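Putative Xylose isomerase (Rhodospirillum rubrum, PDB 3QXB) probably acts as an isomerase of the xylose isomerase-like TIM-barrel family and binds manganese or iron ions. Local coordinates at residues E185-A190 / A194-D199; G215-E220 / A227-W232. All coordinates share one frame; numbering follows the deposited sequence.

Contact 1 of 2, residues E185-A190 / A194-D199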
ATOM      1  N   GLU A 185       9.362   9.820 -11.305  1.00 26.91           N
ATOM      2  CA  GLU A 185       7.990  10.309 -11.277  1.00 26.60           C
ATOM      3  C   GLU A 185       8.038  11.811 -11.567  1.00 27.23           C
ATOM      4  O   GLU A 185       9.107  12.421 -11.586  1.00 27.64           O
ATOM      5  CB  GLU A 185       7.318   9.985  -9.933  1.00 26.29           C
ATOM      6  CG  GLU A 185       7.438   8.465  -9.589  1.00 26.23           C
ATOM      7  CD  GLU A 185       6.519   7.975  -8.468  1.00 26.25           C
ATOM      8  OE1 GLU A 185       6.041   8.808  -7.686  1.00 28.97           O
ATOM      9  OE2 GLU A 185       6.293   6.749  -8.357  1.00 30.19           O
ATOM     10  N   PHE A 186       6.894  12.370 -11.888  1.00 26.53           N
ATOM     11  CA  PHE A 186       6.794  13.793 -12.152  1.00 26.72           C
ATOM     12  C   PHE A 186       5.472  14.223 -11.597  1.00 25.51           C
ATOM     13  O   PHE A 186       4.507  13.498 -11.771  1.00 25.16           O
ATOM     14  CB  PHE A 186       6.795  14.031 -13.648  1.00 27.58           C
ATOM     15  CG  PHE A 186       6.634  15.476 -14.050  1.00 26.26           C
ATOM     16  CD1 PHE A 186       5.380  16.013 -14.275  1.00 27.15           C
ATOM     17  CD2 PHE A 186       7.741  16.275 -14.245  1.00 29.07           C
ATOM     18  CE1 PHE A 186       5.222  17.355 -14.681  1.00 28.41           C
ATOM     19  CE2 PHE A 186       7.608  17.599 -14.655  1.00 30.40           C
ATOM     20  CZ  PHE A 186       6.345  18.149 -14.869  1.00 28.83           C
ATOM     21  N   PRO A 187       5.397  15.402 -10.949  1.00 24.70           N
ATOM     22  CA  PRO A 187       6.474  16.322 -10.588  1.00 25.20           C
ATOM     23  C   PRO A 187       7.248  15.859  -9.352  1.00 25.58           C
ATOM     24  O   PRO A 187       6.679  15.305  -8.409  1.00 25.10           O
ATOM     25  CB  PRO A 187       5.728  17.627 -10.300  1.00 25.40           C
ATOM     26  CG  PRO A 187       4.391  17.178  -9.811  1.00 22.85           C
ATOM     27  CD  PRO A 187       4.074  15.925 -10.553  1.00 24.02           C
ATOM     28  N   SER A 188       8.549  16.081  -9.379  1.00 26.91           N
ATOM     29  CA  SER A 188       9.416  15.730  -8.307  1.00 27.40           C
ATOM     30  C   SER A 188       9.964  16.981  -7.659  1.00 27.69           C
ATOM     31  O   SER A 188       9.710  17.245  -6.487  1.00 28.29           O
ATOM     32  CB  SER A 188      10.548  14.863  -8.875  1.00 28.40           C
ATOM     33  OG  SER A 188      11.458  14.481  -7.850  1.00 32.35           O
ATOM     34  N   SER A 189      10.731  17.755  -8.427  1.00 28.68           N
ATOM     35  CA  SER A 189      11.324  19.015  -7.939  1.00 28.76           C
ATOM     36  C   SER A 189      10.323  20.154  -7.931  1.00 29.01           C
ATOM     37  O   SER A 189       9.266  20.075  -8.557  1.00 28.51           O
ATOM     38  CB  SER A 189      12.507  19.425  -8.817  1.00 29.77           C
ATOM     39  OG  SER A 189      12.072  19.640 -10.150  1.00 27.77           O
ATOM     40  N   ALA A 190      10.669  21.213  -7.219  1.00 29.23           N
ATOM     41  CA  ALA A 190       9.906  22.458  -7.253  1.00 30.27           C
ATOM     42  C   ALA A 190       9.796  22.991  -8.700  1.00 29.91           C
ATOM     43  O   ALA A 190       8.715  23.436  -9.103  1.00 28.33           O
ATOM     44  CB  ALA A 190      10.538  23.515  -6.278  1.00 30.22           C
ATOM     45  N   ALA A 194       6.362  23.654 -10.655  1.00 28.10           N
ATOM     46  CA  ALA A 194       6.050  24.949 -11.300  1.00 27.99           C
ATOM     47  C   ALA A 194       5.656  24.754 -12.773  1.00 28.39           C
ATOM     48  O   ALA A 194       4.742  25.405 -13.266  1.00 28.06           O
ATOM     49  CB  ALA A 194       7.226  25.913 -11.184  1.00 29.32           C
ATOM     50  N   ARG A 195       6.322  23.838 -13.468  1.00 27.64           N
ATOM     51  CA  ARG A 195       6.011  23.596 -14.846  1.00 27.79           C
ATOM     52  C   ARG A 195       4.590  22.993 -15.000  1.00 26.39           C
ATOM     53  O   ARG A 195       3.826  23.421 -15.841  1.00 25.16           O
ATOM     54  CB  ARG A 195       7.048  22.658 -15.479  1.00 28.80           C
ATOM     55  CG  ARG A 195       6.522  21.970 -16.748  1.00 30.00           C
ATOM     56  CD  ARG A 195       7.566  21.154 -17.482  1.00 30.36           C
ATOM     57  NE  ARG A 195       7.014  20.707 -18.766  1.00 30.66           N
ATOM     58  CZ  ARG A 195       7.479  19.692 -19.502  1.00 29.05           C
ATOM     59  NH1 ARG A 195       8.497  18.939 -19.091  1.00 30.93           N
ATOM     60  NH2 ARG A 195       6.900  19.413 -20.655  1.00 27.04           N
ATOM     61  N   LEU A 196       4.267  21.976 -14.205  1.00 25.19           N
ATOM     62  CA  LEU A 196       2.943  21.374 -14.274  1.00 24.09           C
ATOM     63  C   LEU A 196       1.906  22.410 -14.002  1.00 22.62           C
ATOM     64  O   LEU A 196       0.940  22.500 -14.724  1.00 21.95           O
ATOM     65  CB  LEU A 196       2.791  20.225 -13.268  1.00 23.27           C
ATOM     66  CG  LEU A 196       1.403  19.560 -13.161  1.00 24.48           C
ATOM     67  CD1 LEU A 196       0.952  18.834 -14.426  1.00 26.09           C
ATOM     68  CD2 LEU A 196       1.439  18.600 -11.970  1.00 24.86           C
HETATM   69  N   MSE A 197       2.110  23.210 -12.956  1.00 23.92           N
HETATM   70  CA  MSE A 197       1.165  24.293 -12.594  1.00 23.58           C
HETATM   71  C   MSE A 197       0.997  25.324 -13.695  1.00 24.88           C
HETATM   72  O   MSE A 197      -0.137  25.761 -13.968  1.00 24.99           O
HETATM   73  CB  MSE A 197       1.582  24.982 -11.296  1.00 24.23           C
HETATM   74  CG  MSE A 197       1.385  24.085 -10.056  1.00 22.86           C
HETATM   75 SE   MSE A 197      -0.475  23.836  -9.745  0.75 18.90          SE
HETATM   76  CE  MSE A 197      -0.596  22.071 -10.182  1.00 17.64           C
ATOM     77  N   ALA A 198       2.104  25.727 -14.312  1.00 25.00           N
ATOM     78  CA  ALA A 198       2.047  26.700 -15.393  1.00 26.09           C
ATOM     79  C   ALA A 198       1.287  26.125 -16.602  1.00 26.04           C
ATOM     80  O   ALA A 198       0.530  26.828 -17.248  1.00 26.80           O
ATOM     81  CB  ALA A 198       3.475  27.127 -15.820  1.00 26.42           C
ATOM     82  N   ASP A 199       1.526  24.849 -16.905  1.00 25.70           N
ATOM     83  CA  ASP A 199       0.890  24.177 -18.017  1.00 25.60           C
ATOM     84  C   ASP A 199      -0.619  24.138 -17.819  1.00 24.12           C
ATOM     85  O   ASP A 199      -1.368  24.356 -18.756  1.00 25.36           O
ATOM     86  CB  ASP A 199       1.399  22.703 -18.135  1.00 25.42           C
ATOM     87  CG  ASP A 199       2.715  22.581 -18.880  1.00 29.66           C
ATOM     88  OD1 ASP A 199       3.243  23.611 -19.385  1.00 29.86           O
ATOM     89  OD2 ASP A 199       3.253  21.434 -18.925  1.00 36.30           O
TER
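A190 and A194 join the two segments through the backbone: A194 N donates to A190 O at 2.8 Å, an i to i+4 bond in the first turn of helix 190-200, with an N-H...O angle of 160°. Ahead of that turn the chain from E185 to S189 is irregular and carries a cis peptide before P187, and it lies beside the helix, the CA atoms of P187 and L196 7.2 Å apart. S189 is the N-cap, its OG bonded to D192 N. With CG of F186 anti to the backbone N (chi1 177°), the ring reaches the helix, where its CE1 meets L196 CB at 4.0 Å. The neighbouring corner, CZ, touches R195 CD at 4.2 Å; the two side chains cross at about a right angle, and the arginine carries its guanidinium on to a salt bridge with E150. P187 packs on F186 beside it and on L196 across the contact. Its CB sits over the centre of the F186 ring, 4.2 Å above the plane, while its CG meets L196 CD2 at 3.9 Å. The methyl is thus applied to the proline ring and the leucine CB to the phenyl. Beyond, Y153 meets F186 edge-to-face. This is an N-capped helix of a TIM barrel, packed against the loop that leads into it from strand 174-177, the strand just before metal ligand E178.

Contact 2 of 2, residues G215-E220 / A227-W232; sequences GHALFE and ADMDHW. With MN (manganese (II) ion), chain G.
A chi1 of -84° at W232 sets CG anti to the carbonyl carbon and swings the indole against A217, while M229, bent at chi2 and chi3 (-68° and -65°), brings its selenium to the same methyl. A217 CB therefore meets two different surfaces. It lies over one face of the indole, 3.8 Å from the centroid of the five-membered ring in a CH-pi contact, and it touches M229 SE at 3.4 Å. The carbonyl of A217 is engaged too: water 1 donates to A217 O at 2.8 Å and accepts from W232 NE1 at 3.0 Å, lying in the indole plane at its edge. One water thus ties the pyrrole N-H to the end of helix 214-217. A217 O also receives a CA-H...O contact from A227 CA at 3.3 Å. A serine in place of W232 would probably leave water 1 without its indole donor and open a gap beside the A217 methyl. Next along, L218 sends CD2 alongside the backbone of the second segment, where it reaches D228 CA at 3.3 Å; A227 CB in turn rests near the backbone of F219 and E220. D228 stands at the N-cap of helix 229-236, with OD1 taking a weak bond from H231 N. H216, whose side chain leads away from this interface, binds manganese through NE2 at 2.2 Å; D253, H255 and two waters are further ligands, and P179 O accepts from its ND1, which is likely to fix the imidazole's rotation. The chemistry is therefore split: apolar contacts and one bridging water join the end of helix 214-217 and the residues after it to the start of helix 229-236, while the histidine of the short helix turns to the metal site.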
ATOM      1  N   GLY A 215       8.204  16.071   3.928  1.00 29.02           N
ATOM      2  CA  GLY A 215       9.172  14.977   3.833  1.00 29.32           C
ATOM      3  C   GLY A 215       9.655  14.720   2.411  1.00 29.47           C
ATOM      4  O   GLY A 215      10.749  14.192   2.206  1.00 31.68           O
ATOM      5  N   HIS A 216       8.831  15.067   1.433  1.00 27.58           N
ATOM      6  CA  HIS A 216       9.187  14.916   0.041  1.00 27.60           C
ATOM      7  C   HIS A 216      10.117  16.063  -0.399  1.00 28.73           C
ATOM      8  O   HIS A 216      11.106  15.819  -1.063  1.00 29.05           O
ATOM      9  CB  HIS A 216       7.952  14.942  -0.807  1.00 27.07           C
ATOM     10  CG  HIS A 216       7.016  13.804  -0.557  1.00 24.01           C
ATOM     11  ND1 HIS A 216       5.893  13.602  -1.327  1.00 23.55           N
ATOM     12  CD2 HIS A 216       7.048  12.787   0.349  1.00 25.37           C
ATOM     13  CE1 HIS A 216       5.259  12.521  -0.890  1.00 25.72           C
ATOM     14  NE2 HIS A 216       5.948  12.001   0.115  1.00 24.89           N
ATOM     15  N   ALA A 217       9.794  17.285  -0.016  1.00 28.87           N
ATOM     16  CA  ALA A 217      10.634  18.439  -0.350  1.00 31.09           C
ATOM     17  C   ALA A 217      12.002  18.340   0.331  1.00 32.16           C
ATOM     18  O   ALA A 217      13.019  18.783  -0.219  1.00 32.73           O
ATOM     19  CB  ALA A 217       9.940  19.747   0.053  1.00 31.06           C
ATOM     20  N   LEU A 218      12.028  17.782   1.534  1.00 32.74           N
ATOM     21  CA  LEU A 218      13.263  17.771   2.354  1.00 34.17           C
ATOM     22  C   LEU A 218      14.112  16.520   2.148  1.00 34.76           C
ATOM     23  O   LEU A 218      15.079  16.300   2.860  1.00 36.22           O
ATOM     24  CB  LEU A 218      12.930  17.962   3.847  1.00 33.85           C
ATOM     25  CG  LEU A 218      12.282  19.320   4.205  1.00 35.78           C
ATOM     26  CD1 LEU A 218      12.071  19.477   5.716  1.00 35.17           C
ATOM     27  CD2 LEU A 218      13.089  20.457   3.698  1.00 39.19           C
ATOM     28  N   PHE A 219      13.746  15.694   1.177  1.00 34.50           N
ATOM     29  CA  PHE A 219      14.519  14.509   0.849  1.00 34.38           C
ATOM     30  C   PHE A 219      15.898  14.883   0.237  1.00 37.17           C
ATOM     31  O   PHE A 219      15.997  15.195  -0.963  1.00 36.50           O
ATOM     32  CB  PHE A 219      13.707  13.648  -0.112  1.00 32.80           C
ATOM     33  CG  PHE A 219      14.354  12.344  -0.452  1.00 30.92           C
ATOM     34  CD1 PHE A 219      14.471  11.344   0.490  1.00 32.23           C
ATOM     35  CD2 PHE A 219      14.811  12.101  -1.719  1.00 31.27           C
ATOM     36  CE1 PHE A 219      15.074  10.161   0.175  1.00 30.53           C
ATOM     37  CE2 PHE A 219      15.386  10.905  -2.029  1.00 32.27           C
ATOM     38  CZ  PHE A 219      15.536   9.953  -1.086  1.00 30.54           C
ATOM     39  N   GLU A 220      16.938  14.828   1.070  1.00 39.21           N
ATOM     40  CA  GLU A 220      18.306  15.225   0.699  1.00 42.10           C
ATOM     41  C   GLU A 220      18.973  14.468  -0.466  1.00 42.38           C
ATOM     42  O   GLU A 220      19.523  15.104  -1.363  1.00 43.04           O
ATOM     43  CB  GLU A 220      19.213  15.176   1.931  1.00 43.89           C
ATOM     44  CG  GLU A 220      19.263  16.489   2.700  1.00 48.17           C
ATOM     45  CD  GLU A 220      19.866  16.332   4.095  1.00 52.00           C
ATOM     46  OE1 GLU A 220      21.010  15.835   4.191  1.00 55.11           O
ATOM     47  OE2 GLU A 220      19.185  16.691   5.092  1.00 52.69           O
ATOM     48  N   ALA A 227      16.849  20.833  -1.048  1.00 44.13           N
ATOM     49  CA  ALA A 227      15.988  20.142  -0.097  1.00 42.19           C
ATOM     50  C   ALA A 227      15.642  21.099   1.016  1.00 41.92           C
ATOM     51  O   ALA A 227      16.101  20.947   2.124  1.00 42.73           O
ATOM     52  CB  ALA A 227      16.668  18.868   0.484  1.00 41.62           C
ATOM     53  N   ASP A 228      14.833  22.104   0.710  1.00 41.78           N
ATOM     54  CA  ASP A 228      14.210  22.923   1.747  1.00 41.64           C
ATOM     55  C   ASP A 228      13.045  23.744   1.227  1.00 39.69           C
ATOM     56  O   ASP A 228      12.922  24.005   0.032  1.00 37.84           O
ATOM     57  CB  ASP A 228      15.210  23.829   2.455  1.00 44.26           C
ATOM     58  CG  ASP A 228      15.564  25.075   1.662  1.00 46.88           C
ATOM     59  OD1 ASP A 228      15.333  25.123   0.446  1.00 49.71           O
ATOM     60  OD2 ASP A 228      16.131  26.003   2.272  1.00 54.02           O
HETATM   61  N   MSE A 229      12.217  24.182   2.164  1.00 38.69           N
HETATM   62  CA  MSE A 229      10.901  24.661   1.808  1.00 37.98           C
HETATM   63  C   MSE A 229      10.923  26.054   1.239  1.00 38.01           C
HETATM   64  O   MSE A 229      10.036  26.367   0.477  1.00 37.10           O
HETATM   65  CB  MSE A 229       9.929  24.530   2.974  1.00 37.19           C
HETATM   66  CG  MSE A 229       9.567  23.080   3.290  1.00 36.20           C
HETATM   67 SE   MSE A 229       8.534  22.256   1.915  0.75 31.60          SE
HETATM   68  CE  MSE A 229       6.973  23.366   2.074  1.00 31.19           C
ATOM     69  N   ASP A 230      11.948  26.865   1.547  1.00 39.16           N
ATOM     70  CA  ASP A 230      12.034  28.216   0.960  1.00 39.98           C
ATOM     71  C   ASP A 230      12.186  28.134  -0.557  1.00 39.13           C
ATOM     72  O   ASP A 230      11.688  28.999  -1.274  1.00 38.28           O
ATOM     73  CB  ASP A 230      13.185  29.053   1.548  1.00 41.68           C
ATOM     74  CG  ASP A 230      12.962  29.429   3.001  1.00 42.99           C
ATOM     75  OD1 ASP A 230      11.856  29.897   3.374  1.00 44.64           O
ATOM     76  OD2 ASP A 230      13.914  29.270   3.780  1.00 46.05           O
ATOM     77  N   HIS A 231      12.883  27.103  -1.034  1.00 38.22           N
ATOM     78  CA  HIS A 231      13.048  26.909  -2.473  1.00 37.98           C
ATOM     79  C   HIS A 231      11.689  26.582  -3.108  1.00 36.11           C
ATOM     80  O   HIS A 231      11.406  26.967  -4.237  1.00 35.55           O
ATOM     81  CB  HIS A 231      14.069  25.792  -2.737  1.00 38.51           C
ATOM     82  CG  HIS A 231      14.179  25.399  -4.176  1.00 38.04           C
ATOM     83  ND1 HIS A 231      14.718  26.233  -5.130  1.00 37.24           N
ATOM     84  CD2 HIS A 231      13.830  24.254  -4.819  1.00 37.35           C
ATOM     85  CE1 HIS A 231      14.668  25.630  -6.308  1.00 38.98           C
ATOM     86  NE2 HIS A 231      14.138  24.430  -6.148  1.00 35.39           N
ATOM     87  N   TRP A 232      10.841  25.878  -2.360  1.00 34.96           N
ATOM     88  CA  TRP A 232       9.504  25.526  -2.851  1.00 33.03           C
ATOM     89  C   TRP A 232       8.646  26.796  -2.924  1.00 33.34           C
ATOM     90  O   TRP A 232       7.972  27.033  -3.937  1.00 33.25           O
ATOM     91  CB  TRP A 232       8.902  24.389  -2.013  1.00 32.04           C
ATOM     92  CG  TRP A 232       9.393  23.079  -2.522  1.00 29.07           C
ATOM     93  CD1 TRP A 232      10.582  22.491  -2.250  1.00 30.29           C
ATOM     94  CD2 TRP A 232       8.732  22.231  -3.476  1.00 30.32           C
ATOM     95  NE1 TRP A 232      10.705  21.322  -2.964  1.00 33.11           N
ATOM     96  CE2 TRP A 232       9.576  21.143  -3.721  1.00 28.20           C
ATOM     97  CE3 TRP A 232       7.508  22.306  -4.153  1.00 28.74           C
ATOM     98  CZ2 TRP A 232       9.236  20.118  -4.590  1.00 31.34           C
ATOM     99  CZ3 TRP A 232       7.165  21.290  -5.034  1.00 29.84           C
ATOM    100  CH2 TRP A 232       8.029  20.211  -5.246  1.00 28.78           C
TER
HETATM  101 MN    MN G 303       5.416  10.367   1.443  0.50 31.45          MN
HETATM  102  O   HOH W   1      13.342  19.857  -2.839  1.00 33.55           O
HETATM  103  O   HOH W   2       3.179  10.880   1.131  1.00 23.03           O
HETATM  104  O   HOH W   3       4.702   8.075   1.052  1.00 50.12           O

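In the fold
Contact 1 closes before contact 2 opens, with strand 208-213 between them, and their centres lie 14 Å apart. The two meet directly: W232 CZ2 comes within 3.2 Å of A190 N, and A190 CB packs on H231 CD2 at 3.7 Å, so helix 229-236 rests on the start of helix 190-200. Both lie outside the closed eight-stranded parallel barrel, in the helices and loops that follow its strands, contact 1 following strand 174-177 and contact 2 lying between strands 208-213 and 240-245. These neighbouring strands carry or lead to the metal ligands E178, D213 and H244, while H216 itself sits in contact 2. The pair thus joins helices 190-200 and 229-236 close to the metal centre.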